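Local coordinates for protein dnab-like replicative helicase (Bacillus phage SPP1, PDB 3BH0) that probably hydrolyses ATP to drive 5'-3' unwinding of duplex DNA during phage replication, seen here as the ATPase domain of a DnaB-family helicase, at residues V99-L104 against K109-R114; E194-N199 against I206-R211; Q233-Q238 against D267-E272; S295-K300 against N304-E309. All coordinates share one frame; numbering follows the deposited sequence.

Interaction 1 (V99-L104 against K109-R114); sequences VNLHSL and KENIKR
S103 on strand 98-103 and N111 on helix 108-119 make the nearest backbone approach, 8.2 Å from CA to CA. Strand and helix are joined by a short connection. At this spacing only side chains bridge the gap, and N111 does so from the helix. Its CG lies anti to the carbonyl carbon (chi1 -74°), and the amide is directed at the strand. L101 and S103, two residues apart on the strand, meet it. L101 comes from the opposite direction, and its methyl CD2 lies 3.3 Å from N111 OD1. The other end of the amide reaches the serine: N111 ND2 gives a weak hydrogen bond to S103 OG at 3.0 Å, bent to 126° at the hydrogen. N111 ND2 also bonds to G107 O, and S103 OG bonds to M106 O. S103 OG and N111 ND2 thus have further partners in the connection between strand and helix. The three touching residues are all buried. Around them, L101 packs on L86 of helix 81-93 and on M186 of strand 183-188, while N111 rests against I156 of strand 154-157, outermost on that side of the sheet within the chain.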
loop_
_atom_site.group_PDB
_atom_site.type_symbol
_atom_site.label_atom_id
_atom_site.label_comp_id
_atom_site.label_asym_id
_atom_site.label_seq_id
_atom_site.Cartn_x
_atom_site.Cartn_y
_atom_site.Cartn_z
ATOM N N VAL A 99 -2.846 -7.160 -8.300
ATOM C CA VAL A 99 -2.040 -6.036 -7.831
ATOM C C VAL A 99 -1.101 -5.505 -8.919
ATOM O O VAL A 99 -0.271 -6.236 -9.441
ATOM C CB VAL A 99 -1.235 -6.391 -6.555
ATOM C CG1 VAL A 99 -0.526 -5.146 -6.010
ATOM C CG2 VAL A 99 -2.145 -7.000 -5.481
ATOM N N ASN A 100 -1.264 -4.229 -9.259
ATOM C CA ASN A 100 -0.373 -3.527 -10.160
ATOM C C ASN A 100 0.538 -2.637 -9.325
ATOM O O ASN A 100 0.100 -1.639 -8.754
ATOM C CB ASN A 100 -1.163 -2.648 -11.127
ATOM C CG ASN A 100 -1.643 -3.388 -12.373
ATOM O OD1 ASN A 100 -1.484 -4.599 -12.503
ATOM N ND2 ASN A 100 -2.235 -2.637 -13.303
ATOM N N LEU A 101 1.807 -3.006 -9.248
ATOM C CA LEU A 101 2.771 -2.227 -8.490
ATOM C C LEU A 101 3.558 -1.328 -9.419
ATOM O O LEU A 101 4.278 -1.804 -10.300
ATOM C CB LEU A 101 3.699 -3.131 -7.686
ATOM C CG LEU A 101 4.985 -2.486 -7.160
ATOM C CD1 LEU A 101 4.743 -1.321 -6.164
ATOM C CD2 LEU A 101 5.902 -3.562 -6.561
ATOM N N HIS A 102 3.400 -0.025 -9.223
ATOM C CA HIS A 102 4.131 0.950 -9.994
ATOM C C HIS A 102 5.309 1.424 -9.154
ATOM O O HIS A 102 5.159 2.218 -8.220
ATOM C CB HIS A 102 3.212 2.080 -10.447
ATOM C CG HIS A 102 2.212 1.649 -11.472
ATOM N ND1 HIS A 102 1.068 0.946 -11.150
ATOM C CD2 HIS A 102 2.198 1.790 -12.819
ATOM C CE1 HIS A 102 0.395 0.674 -12.255
ATOM N NE2 HIS A 102 1.057 1.179 -13.279
ATOM N N SER A 103 6.480 0.871 -9.469
ATOM C CA SER A 103 7.660 1.093 -8.657
ATOM C C SER A 103 8.667 1.988 -9.366
ATOM O O SER A 103 9.372 1.582 -10.279
ATOM C CB SER A 103 8.256 -0.234 -8.193
ATOM O OG SER A 103 9.305 -0.655 -9.011
ATOM N N LEU A 104 8.693 3.231 -8.914
ATOM C CA LEU A 104 9.406 4.296 -9.566
ATOM C C LEU A 104 10.797 4.430 -8.955
ATOM O O LEU A 104 11.720 4.977 -9.561
ATOM C CB LEU A 104 8.596 5.576 -9.403
ATOM C CG LEU A 104 7.319 5.564 -10.244
ATOM C CD1 LEU A 104 6.103 5.748 -9.359
ATOM C CD2 LEU A 104 7.404 6.694 -11.244
ATOM N N LYS A 109 13.316 -6.529 -10.549
ATOM C CA LYS A 109 14.253 -7.455 -9.926
ATOM C C LYS A 109 14.320 -7.229 -8.413
ATOM O O LYS A 109 14.199 -8.171 -7.632
ATOM C CB LYS A 109 15.658 -7.289 -10.519
ATOM C CG LYS A 109 15.878 -7.876 -11.910
ATOM C CD LYS A 109 17.333 -8.323 -12.054
ATOM C CE LYS A 109 17.843 -8.126 -13.450
ATOM N NZ LYS A 109 18.048 -6.694 -13.747
ATOM N N GLU A 110 14.499 -5.969 -8.025
ATOM C CA GLU A 110 14.638 -5.561 -6.635
ATOM C C GLU A 110 13.381 -5.794 -5.799
ATOM O O GLU A 110 13.476 -6.185 -4.656
ATOM C CB GLU A 110 15.023 -4.093 -6.592
ATOM C CG GLU A 110 16.029 -3.754 -5.533
ATOM C CD GLU A 110 16.665 -2.378 -5.749
ATOM O OE1 GLU A 110 17.025 -2.042 -6.908
ATOM O OE2 GLU A 110 16.821 -1.636 -4.756
ATOM N N ASN A 111 12.216 -5.538 -6.384
ATOM C CA ASN A 111 10.921 -5.839 -5.773
ATOM C C ASN A 111 10.726 -7.328 -5.595
ATOM O O ASN A 111 10.259 -7.777 -4.559
ATOM C CB ASN A 111 9.763 -5.265 -6.624
ATOM C CG ASN A 111 9.629 -3.747 -6.497
ATOM O OD1 ASN A 111 9.039 -3.247 -5.549
ATOM N ND2 ASN A 111 10.189 -3.016 -7.449
ATOM N N ILE A 112 11.083 -8.091 -6.626
ATOM C CA ILE A 112 10.907 -9.550 -6.647
ATOM C C ILE A 112 11.755 -10.255 -5.584
ATOM O O ILE A 112 11.282 -11.198 -4.943
ATOM C CB ILE A 112 11.164 -10.140 -8.075
ATOM C CG1 ILE A 112 10.027 -9.747 -9.014
ATOM C CG2 ILE A 112 11.269 -11.661 -8.037
ATOM C CD1 ILE A 112 10.350 -9.893 -10.471
ATOM N N LYS A 113 12.991 -9.796 -5.386
ATOM C CA LYS A 113 13.843 -10.361 -4.326
ATOM C C LYS A 113 13.231 -10.146 -2.947
ATOM O O LYS A 113 13.199 -11.072 -2.143
ATOM C CB LYS A 113 15.283 -9.842 -4.394
ATOM C CG LYS A 113 16.126 -10.539 -5.471
ATOM C CD LYS A 113 17.518 -9.923 -5.583
ATOM C CE LYS A 113 18.444 -10.714 -6.521
ATOM N NZ LYS A 113 18.357 -10.253 -7.929
ATOM N N ARG A 114 12.699 -8.949 -2.696
ATOM C CA ARG A 114 12.000 -8.702 -1.432
ATOM C C ARG A 114 10.796 -9.632 -1.244
ATOM O O ARG A 114 10.570 -10.164 -0.152
ATOM C CB ARG A 114 11.519 -7.264 -1.330
ATOM C CG ARG A 114 12.570 -6.239 -1.124
ATOM C CD ARG A 114 11.876 -4.906 -1.096
ATOM N NE ARG A 114 12.780 -3.821 -0.764
ATOM C CZ ARG A 114 12.716 -3.100 0.354
ATOM N NH1 ARG A 114 11.772 -3.344 1.271
ATOM N NH2 ARG A 114 13.605 -2.122 0.543
#

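Interaction 2 (E194-N199 against I206-R211); sequences EPAKAN and ISQISR
The loop that follows strand 183-188 turns back here onto helix 202-220, and P195 and A196 meet Q208 and I209 of that helix. P195 and I209 are closest in backbone, with CA atoms 6.3 Å apart. The main polar link is the hydrogen bond from A196 N to Q208 OE1, 2.9 Å long and nearly straight at 174°. The donor lies well above the plane of the side-chain carbonyl, 60° out of it. Q208 reaches the loop with CG anti to its backbone N (chi1 160°) and a bend at chi2. This bend also sets the amide beside the methyl of A196, with A196 CB 3.7 Å from Q208 CD. The same oxygen has a second partner. A water donates to Q208 OE1 and accepts from K197 N at 3.0 Å, so one glutamine oxygen serves two successive loop residues, one directly and one through water. Q208 NE2 bonds to D212 one turn further along the helix, which should limit rotation of the amide. Beside this polar pair is an apolar one, P195 CB to I209 CD1 at 4.3 Å. I209 also packs on L193. The contact is partly buried, with A196 on its exposed margin. It is a local strand-loop-helix connection in the P-loop NTPase fold, in which a helix side chain holds the loop backbone that leads into the helix.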
loop_
_atom_site.group_PDB
_atom_site.type_symbol
_atom_site.label_atom_id
_atom_site.label_comp_id
_atom_site.label_asym_id
_atom_site.label_seq_id
_atom_site.Cartn_x
_atom_site.Cartn_y
_atom_site.Cartn_z
ATOM N N GLU A 194 5.407 11.840 -12.405
ATOM C CA GLU A 194 5.536 12.974 -13.329
ATOM C C GLU A 194 4.288 13.837 -13.236
ATOM O O GLU A 194 3.201 13.356 -13.494
ATOM C CB GLU A 194 5.712 12.478 -14.757
ATOM C CG GLU A 194 6.975 11.688 -14.968
ATOM C CD GLU A 194 7.280 11.475 -16.448
ATOM O OE1 GLU A 194 6.323 11.424 -17.276
ATOM O OE2 GLU A 194 8.485 11.350 -16.775
ATOM N N PRO A 195 4.435 15.111 -12.838
ATOM C CA PRO A 195 3.252 15.975 -12.793
ATOM C C PRO A 195 2.764 16.374 -14.193
ATOM O O PRO A 195 3.563 16.411 -15.134
ATOM C CB PRO A 195 3.747 17.193 -12.017
ATOM C CG PRO A 195 5.205 17.245 -12.278
ATOM C CD PRO A 195 5.653 15.820 -12.398
ATOM N N ALA A 196 1.464 16.669 -14.319
ATOM C CA ALA A 196 0.865 16.934 -15.639
ATOM C C ALA A 196 1.416 18.217 -16.239
ATOM O O ALA A 196 1.697 18.275 -17.429
ATOM C CB ALA A 196 -0.653 16.968 -15.567
ATOM N N LYS A 197 1.607 19.229 -15.403
ATOM C CA LYS A 197 2.165 20.486 -15.855
ATOM C C LYS A 197 3.544 20.722 -15.241
ATOM O O LYS A 197 3.663 21.075 -14.067
ATOM C CB LYS A 197 1.219 21.642 -15.531
ATOM C CG LYS A 197 -0.194 21.434 -16.039
ATOM C CD LYS A 197 -0.904 22.749 -16.246
ATOM C CE LYS A 197 -2.299 22.500 -16.829
ATOM N NZ LYS A 197 -3.178 23.709 -16.730
ATOM N N ALA A 198 4.576 20.532 -16.065
ATOM C CA ALA A 198 5.983 20.663 -15.668
ATOM C C ALA A 198 6.337 22.002 -15.023
ATOM O O ALA A 198 7.175 22.065 -14.109
ATOM C CB ALA A 198 6.893 20.413 -16.874
ATOM N N ASN A 199 5.706 23.074 -15.491
ATOM C CA ASN A 199 6.062 24.398 -15.004
ATOM C C ASN A 199 5.264 24.900 -13.805
ATOM O O ASN A 199 5.544 25.993 -13.286
ATOM C CB ASN A 199 6.054 25.419 -16.141
ATOM C CG ASN A 199 7.386 25.486 -16.855
ATOM O OD1 ASN A 199 7.441 25.707 -18.070
ATOM N ND2 ASN A 199 8.477 25.285 -16.105
ATOM N N ILE A 206 1.613 18.354 -6.948
ATOM C CA ILE A 206 1.177 17.289 -6.035
ATOM C C ILE A 206 -0.348 17.287 -5.862
ATOM O O ILE A 206 -0.959 16.231 -5.786
ATOM C CB ILE A 206 1.870 17.354 -4.651
ATOM C CG1 ILE A 206 3.395 17.324 -4.779
ATOM C CG2 ILE A 206 1.326 16.264 -3.726
ATOM C CD1 ILE A 206 3.996 16.014 -5.242
ATOM N N SER A 207 -0.951 18.473 -5.816
ATOM C CA SER A 207 -2.404 18.610 -5.783
ATOM C C SER A 207 -3.053 17.921 -6.984
ATOM O O SER A 207 -3.973 17.106 -6.811
ATOM C CB SER A 207 -2.790 20.088 -5.740
ATOM O OG SER A 207 -2.531 20.640 -4.456
ATOM N N GLN A 208 -2.553 18.230 -8.188
ATOM C CA GLN A 208 -3.036 17.600 -9.435
ATOM C C GLN A 208 -2.847 16.095 -9.406
ATOM O O GLN A 208 -3.794 15.352 -9.654
ATOM C CB GLN A 208 -2.349 18.178 -10.673
ATOM C CG GLN A 208 -2.438 17.262 -11.922
ATOM C CD GLN A 208 -1.257 16.285 -12.029
ATOM O OE1 GLN A 208 -0.104 16.668 -11.842
ATOM N NE2 GLN A 208 -1.548 15.028 -12.334
ATOM N N ILE A 209 -1.637 15.638 -9.084
ATOM C CA ILE A 209 -1.399 14.195 -8.950
ATOM C C ILE A 209 -2.428 13.545 -8.022
ATOM O O ILE A 209 -2.972 12.492 -8.335
ATOM C CB ILE A 209 0.030 13.867 -8.476
ATOM C CG1 ILE A 209 1.063 14.274 -9.535
ATOM C CG2 ILE A 209 0.140 12.361 -8.151
ATOM C CD1 ILE A 209 2.501 14.351 -9.013
ATOM N N SER A 210 -2.712 14.194 -6.900
ATOM C CA SER A 210 -3.658 13.670 -5.901
ATOM C C SER A 210 -5.106 13.577 -6.426
ATOM O O SER A 210 -5.742 12.524 -6.329
ATOM C CB SER A 210 -3.572 14.506 -4.606
ATOM O OG SER A 210 -4.745 14.379 -3.805
ATOM N N ARG A 211 -5.613 14.677 -6.987
ATOM C CA ARG A 211 -6.960 14.701 -7.580
ATOM C C ARG A 211 -7.119 13.620 -8.626
ATOM O O ARG A 211 -8.115 12.877 -8.613
ATOM C CB ARG A 211 -7.281 16.066 -8.208
ATOM C CG ARG A 211 -7.609 17.142 -7.208
ATOM C CD ARG A 211 -8.085 18.408 -7.902
ATOM N NE ARG A 211 -7.082 18.945 -8.822
ATOM C CZ ARG A 211 -6.188 19.862 -8.479
ATOM N NH1 ARG A 211 -6.188 20.327 -7.240
ATOM N NH2 ARG A 211 -5.300 20.322 -9.369
HETATM O O HOH W 1 0.919 19.293 -12.495
#

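Interaction 3 (Q233-Q238 against D267-E272); sequences QVEQRQ and DYYDKE
E235 and Y269 form the close part of this contact; their CA atoms are 8.8 Å apart, and long side chains cover the distance. The hydroxyl Y269 OH donates to E235 OE2 at 2.7 Å. It meets the oxygen from above the carboxylate plane, 39° out of it. The two side chains cross at about a right angle, and the carboxylate stands nearly upright to the ring, with planes 80° apart. E235 CD sits at the ring edge, 3.7 Å from Y269 CE1. E235 is extended beyond CG, which carries its acid group out to the tyrosine. OE2 is shared between Y269 OH and the guanidinium NE of R76, the latter in a salt bridge. The pair joins the loop after strand 223-228 to the short helix 266-269, which follows strand 259-265 of the central sheet. Y268 packs on a face of the Y269 ring, with CD2 3.7 Å above its plane, but only grazes the glutamate, with Y268 CE2 4.5 Å from E235 OE2. The exposed side is held by local bonds within 267-272. D270 OD1 accepts from E272 N at 2.9 Å, an Asx turn, and K271 NZ donates to Y268 O at 3.1 Å.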
loop_
_atom_site.group_PDB
_atom_site.type_symbol
_atom_site.label_atom_id
_atom_site.label_comp_id
_atom_site.label_asym_id
_atom_site.label_seq_id
_atom_site.Cartn_x
_atom_site.Cartn_y
_atom_site.Cartn_z
ATOM N N GLN A 233 10.287 17.480 9.426
ATOM C CA GLN A 233 9.908 18.238 10.595
ATOM C C GLN A 233 9.241 17.360 11.635
ATOM O O GLN A 233 9.146 17.737 12.806
ATOM C CB GLN A 233 8.964 19.359 10.184
ATOM C CG GLN A 233 9.257 20.661 10.898
ATOM C CD GLN A 233 8.321 21.792 10.494
ATOM O OE1 GLN A 233 7.170 21.563 10.072
ATOM N NE2 GLN A 233 8.807 23.027 10.634
ATOM N N VAL A 234 8.774 16.194 11.202
ATOM C CA VAL A 234 8.251 15.175 12.109
ATOM C C VAL A 234 9.282 14.901 13.202
ATOM O O VAL A 234 8.939 14.713 14.369
ATOM C CB VAL A 234 7.919 13.851 11.346
ATOM C CG1 VAL A 234 7.553 12.729 12.303
ATOM C CG2 VAL A 234 6.803 14.077 10.341
ATOM N N GLU A 235 10.550 14.924 12.804
ATOM C CA GLU A 235 11.639 14.449 13.637
ATOM C C GLU A 235 12.206 15.500 14.590
ATOM O O GLU A 235 12.833 15.150 15.600
ATOM C CB GLU A 235 12.717 13.769 12.777
ATOM C CG GLU A 235 12.158 12.519 12.060
ATOM C CD GLU A 235 13.200 11.686 11.326
ATOM O OE1 GLU A 235 14.396 12.052 11.349
ATOM O OE2 GLU A 235 12.812 10.647 10.737
ATOM N N GLN A 236 11.966 16.780 14.292
ATOM C CA GLN A 236 12.252 17.845 15.264
ATOM C C GLN A 236 11.025 18.189 16.113
ATOM O O GLN A 236 10.733 19.358 16.389
ATOM C CB GLN A 236 12.881 19.089 14.616
ATOM C CG GLN A 236 13.555 20.078 15.618
ATOM C CD GLN A 236 14.405 19.390 16.722
ATOM O OE1 GLN A 236 15.636 19.346 16.633
ATOM N NE2 GLN A 236 13.741 18.868 17.763
ATOM N N ARG A 237 10.318 17.133 16.508
ATOM C CA ARG A 237 9.245 17.172 17.494
ATOM C C ARG A 237 9.660 16.220 18.602
ATOM O O ARG A 237 10.481 15.326 18.364
ATOM C CB ARG A 237 7.927 16.663 16.888
ATOM C CG ARG A 237 7.043 17.732 16.294
ATOM C CD ARG A 237 5.629 17.218 16.027
ATOM N NE ARG A 237 5.517 16.474 14.767
ATOM C CZ ARG A 237 4.905 15.303 14.643
ATOM N NH1 ARG A 237 4.332 14.726 15.697
ATOM N NH2 ARG A 237 4.852 14.707 13.468
ATOM N N GLN A 238 9.094 16.401 19.800
ATOM C CA GLN A 238 9.294 15.462 20.903
ATOM C C GLN A 238 8.658 14.119 20.538
ATOM O O GLN A 238 9.357 13.112 20.380
ATOM C CB GLN A 238 8.702 16.006 22.217
ATOM C CG GLN A 238 9.505 17.156 22.856
ATOM C CD GLN A 238 8.746 17.884 23.980
ATOM O OE1 GLN A 238 7.810 17.336 24.583
ATOM N NE2 GLN A 238 9.153 19.126 24.258
ATOM N N ASP A 267 11.079 2.181 18.069
ATOM C CA ASP A 267 12.455 1.816 18.425
ATOM C C ASP A 267 13.516 2.348 17.456
ATOM O O ASP A 267 14.718 2.222 17.719
ATOM C CB ASP A 267 12.610 0.297 18.718
ATOM C CG ASP A 267 12.367 -0.585 17.495
ATOM O OD1 ASP A 267 12.224 -0.051 16.375
ATOM O OD2 ASP A 267 12.324 -1.822 17.656
ATOM N N TYR A 268 13.066 2.955 16.356
ATOM C CA TYR A 268 13.938 3.775 15.524
ATOM C C TYR A 268 14.321 5.046 16.272
ATOM O O TYR A 268 15.450 5.495 16.185
ATOM C CB TYR A 268 13.285 4.141 14.186
ATOM C CG TYR A 268 14.193 4.942 13.274
ATOM C CD1 TYR A 268 15.175 4.303 12.507
ATOM C CD2 TYR A 268 14.086 6.329 13.184
ATOM C CE1 TYR A 268 16.028 5.015 11.677
ATOM C CE2 TYR A 268 14.933 7.062 12.346
ATOM C CZ TYR A 268 15.902 6.395 11.591
ATOM O OH TYR A 268 16.760 7.092 10.747
ATOM N N TYR A 269 13.370 5.607 17.011
ATOM C CA TYR A 269 13.539 6.902 17.664
ATOM C C TYR A 269 14.080 6.832 19.102
ATOM O O TYR A 269 14.987 7.590 19.465
ATOM C CB TYR A 269 12.230 7.698 17.620
ATOM C CG TYR A 269 11.882 8.184 16.236
ATOM C CD1 TYR A 269 12.738 9.052 15.541
ATOM C CD2 TYR A 269 10.716 7.773 15.611
ATOM C CE1 TYR A 269 12.437 9.489 14.260
ATOM C CE2 TYR A 269 10.408 8.209 14.334
ATOM C CZ TYR A 269 11.272 9.066 13.667
ATOM O OH TYR A 269 10.963 9.503 12.409
ATOM N N ASP A 270 13.514 5.947 19.919
ATOM C CA ASP A 270 14.002 5.747 21.269
ATOM C C ASP A 270 14.499 4.317 21.377
ATOM O O ASP A 270 13.729 3.375 21.205
ATOM C CB ASP A 270 12.896 6.042 22.291
ATOM C CG ASP A 270 13.120 5.337 23.634
ATOM O OD1 ASP A 270 14.278 5.008 23.987
ATOM O OD2 ASP A 270 12.119 5.105 24.335
ATOM N N LYS A 271 15.785 4.163 21.675
ATOM C CA LYS A 271 16.452 2.856 21.565
ATOM C C LYS A 271 16.146 1.864 22.699
ATOM O O LYS A 271 16.457 0.676 22.597
ATOM C CB LYS A 271 17.963 3.037 21.360
ATOM C CG LYS A 271 18.324 4.052 20.259
ATOM C CD LYS A 271 18.095 3.489 18.839
ATOM C CE LYS A 271 18.263 4.571 17.762
ATOM N NZ LYS A 271 18.171 3.998 16.372
ATOM N N GLU A 272 15.526 2.354 23.770
ATOM C CA GLU A 272 14.978 1.470 24.807
ATOM C C GLU A 272 13.477 1.670 24.942
ATOM O O GLU A 272 12.945 1.850 26.046
ATOM C CB GLU A 272 15.672 1.657 26.157
ATOM C CG GLU A 272 17.165 1.378 26.125
ATOM C CD GLU A 272 17.978 2.644 25.861
ATOM O OE1 GLU A 272 17.609 3.704 26.417
ATOM O OE2 GLU A 272 18.982 2.582 25.109
#

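Interaction 4 (S295-K300 against N304-E309); sequences SLAFIK and NFVNLE
A297 and V306 face each other as an antiparallel hydrogen-bonded pair, and both of their backbone groups are used across the strands. A297 N donates to V306 O at 3.0 Å, and V306 N donates to A297 O at 2.7 Å. I299 and N304 make the next such pair, nearer the turn. There I299 N reaches N304 O at 2.7 Å, and N304 N returns to I299 O at 3.2 Å. A297 O also receives a CA-H...O contact from F305 CA, and N304 O one from F298 CA. N304 OD1 accepts from F305 N, in the carbonyl plane and on a lone pair, and from K87 NZ of helix 81-93. N307 ND2 donates to G54 O, and N307 OD1 takes a weak hydrogen bond from T56 N. Much of the rest is apolar. On one face of the hairpin A297, V306 and I299 lie together, and the L308 methyl CD1 comes to 3.8 Å from A297 CB. On the other, F298 CD1 sits over one face of the F305 ring, 3.4 Å from F305 CZ. The two ring planes are 34° apart. The L296 side chain crosses that of F305 at about a right angle, its CD1 4.0 Å from F305 CD1. Strand 304-307 is outermost in the sheet within the chain. Strand 292-299 lies between it and strand 278-286, and F305 and L296 pack against helix 81-93.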
loop_
_atom_site.group_PDB
_atom_site.type_symbol
_atom_site.label_atom_id
_atom_site.label_comp_id
_atom_site.label_asym_id
_atom_site.label_seq_id
_atom_site.Cartn_x
_atom_site.Cartn_y
_atom_site.Cartn_z
ATOM N N SER A 295 -1.249 -1.909 15.971
ATOM C CA SER A 295 0.137 -2.311 16.151
ATOM C C SER A 295 0.401 -3.642 15.480
ATOM O O SER A 295 -0.460 -4.518 15.458
ATOM C CB SER A 295 0.482 -2.384 17.637
ATOM O OG SER A 295 0.198 -1.151 18.279
ATOM N N LEU A 296 1.591 -3.782 14.920
ATOM C CA LEU A 296 2.019 -5.029 14.308
ATOM C C LEU A 296 3.451 -5.336 14.719
ATOM O O LEU A 296 4.244 -4.431 14.929
ATOM C CB LEU A 296 1.968 -4.932 12.778
ATOM C CG LEU A 296 0.676 -4.641 12.023
ATOM C CD1 LEU A 296 1.026 -4.461 10.557
ATOM C CD2 LEU A 296 -0.317 -5.779 12.201
ATOM N N ALA A 297 3.765 -6.623 14.814
ATOM C CA ALA A 297 5.119 -7.090 15.066
ATOM C C ALA A 297 5.844 -7.106 13.735
ATOM O O ALA A 297 5.397 -7.738 12.788
ATOM C CB ALA A 297 5.111 -8.488 15.694
ATOM N N PHE A 298 6.966 -6.402 13.671
ATOM C CA PHE A 298 7.708 -6.270 12.444
ATOM C C PHE A 298 8.910 -7.188 12.511
ATOM O O PHE A 298 9.729 -7.069 13.424
ATOM C CB PHE A 298 8.134 -4.813 12.272
ATOM C CG PHE A 298 9.039 -4.573 11.106
ATOM C CD1 PHE A 298 8.714 -5.052 9.835
ATOM C CD2 PHE A 298 10.201 -3.825 11.262
ATOM C CE1 PHE A 298 9.541 -4.806 8.747
ATOM C CE2 PHE A 298 11.039 -3.569 10.169
ATOM C CZ PHE A 298 10.707 -4.059 8.913
ATOM N N ILE A 299 9.002 -8.114 11.563
ATOM C CA ILE A 299 10.159 -9.002 11.480
ATOM C C ILE A 299 11.101 -8.394 10.457
ATOM O O ILE A 299 11.013 -8.671 9.253
ATOM C CB ILE A 299 9.793 -10.491 11.127
ATOM C CG1 ILE A 299 8.655 -11.034 12.007
ATOM C CG2 ILE A 299 11.037 -11.398 11.183
ATOM C CD1 ILE A 299 8.768 -10.752 13.513
ATOM N N LYS A 300 11.984 -7.544 10.977
ATOM C CA LYS A 300 12.945 -6.768 10.205
ATOM C C LYS A 300 13.629 -7.596 9.124
ATOM O O LYS A 300 13.428 -7.361 7.928
ATOM C CB LYS A 300 13.983 -6.146 11.150
ATOM C CG LYS A 300 13.427 -5.011 11.994
ATOM C CD LYS A 300 14.153 -4.803 13.340
ATOM C CE LYS A 300 13.802 -3.423 13.968
ATOM N NZ LYS A 300 12.363 -3.249 14.378
ATOM N N ASN A 304 8.702 -8.821 7.083
ATOM C CA ASN A 304 7.396 -9.386 7.371
ATOM C C ASN A 304 6.723 -8.737 8.571
ATOM O O ASN A 304 7.384 -8.153 9.423
ATOM C CB ASN A 304 7.516 -10.879 7.609
ATOM C CG ASN A 304 6.308 -11.630 7.136
ATOM O OD1 ASN A 304 5.180 -11.147 7.242
ATOM N ND2 ASN A 304 6.534 -12.826 6.601
ATOM N N PHE A 305 5.398 -8.844 8.613
ATOM C CA PHE A 305 4.593 -8.250 9.669
ATOM C C PHE A 305 3.636 -9.296 10.235
ATOM O O PHE A 305 3.022 -10.083 9.485
ATOM C CB PHE A 305 3.805 -7.057 9.146
ATOM C CG PHE A 305 4.665 -5.923 8.667
ATOM C CD1 PHE A 305 4.809 -4.778 9.439
ATOM C CD2 PHE A 305 5.324 -5.996 7.439
ATOM C CE1 PHE A 305 5.605 -3.721 8.993
ATOM C CE2 PHE A 305 6.114 -4.961 7.004
ATOM C CZ PHE A 305 6.252 -3.819 7.772
ATOM N N VAL A 306 3.526 -9.297 11.561
ATOM C CA VAL A 306 2.721 -10.264 12.277
ATOM C C VAL A 306 1.581 -9.540 12.956
ATOM O O VAL A 306 1.792 -8.592 13.714
ATOM C CB VAL A 306 3.554 -11.016 13.327
ATOM C CG1 VAL A 306 2.712 -12.076 14.046
ATOM C CG2 VAL A 306 4.763 -11.644 12.670
ATOM N N ASN A 307 0.368 -9.995 12.654
ATOM C CA ASN A 307 -0.834 -9.538 13.325
ATOM C C ASN A 307 -0.772 -9.766 14.814
ATOM O O ASN A 307 -0.328 -10.810 15.277
ATOM C CB ASN A 307 -2.048 -10.256 12.754
ATOM C CG ASN A 307 -2.473 -9.689 11.435
ATOM O OD1 ASN A 307 -2.941 -8.546 11.359
ATOM N ND2 ASN A 307 -2.303 -10.471 10.377
ATOM N N LEU A 308 -1.189 -8.751 15.552
ATOM C CA LEU A 308 -1.380 -8.847 16.982
ATOM C C LEU A 308 -2.883 -9.061 17.273
ATOM O O LEU A 308 -3.736 -8.750 16.423
ATOM C CB LEU A 308 -0.843 -7.574 17.646
ATOM C CG LEU A 308 0.588 -7.605 18.207
ATOM C CD1 LEU A 308 1.626 -8.120 17.226
ATOM C CD2 LEU A 308 1.002 -6.247 18.748
ATOM N N GLU A 309 -3.198 -9.590 18.460
ATOM C CA GLU A 309 -4.584 -9.921 18.855
ATOM C C GLU A 309 -5.558 -8.740 18.835
ATOM O O GLU A 309 -5.304 -7.694 19.436
ATOM C CB GLU A 309 -4.605 -10.592 20.229
ATOM C CG GLU A 309 -4.342 -12.103 20.200
ATOM C CD GLU A 309 -4.144 -12.695 21.596
ATOM O OE1 GLU A 309 -3.358 -12.120 22.387
ATOM O OE2 GLU A 309 -4.765 -13.745 21.904
#

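Interaction 1 is buried in the interior, interaction 2 is partly buried, and interactions 3 and 4 lie at the surface. Interactions 1 and 4 both reach the central sheet. Interaction 1 joins one of its parallel strands to a helix by side chains alone. Interaction 4 pairs its last two strands through backbone bonds and buries far more surface, 533 Å² against 108 Å². Interactions 2 and 3 tie loops down instead, 194-199 through an uncharged amide and water, 233-238 through an acid and a hydroxyl. Interactions 3 and 4 touch through a long, weak ion pair between D267 and K300. Interactions 2 and 4 lie on opposite sides of the chain centre, their centres about 35 Å apart.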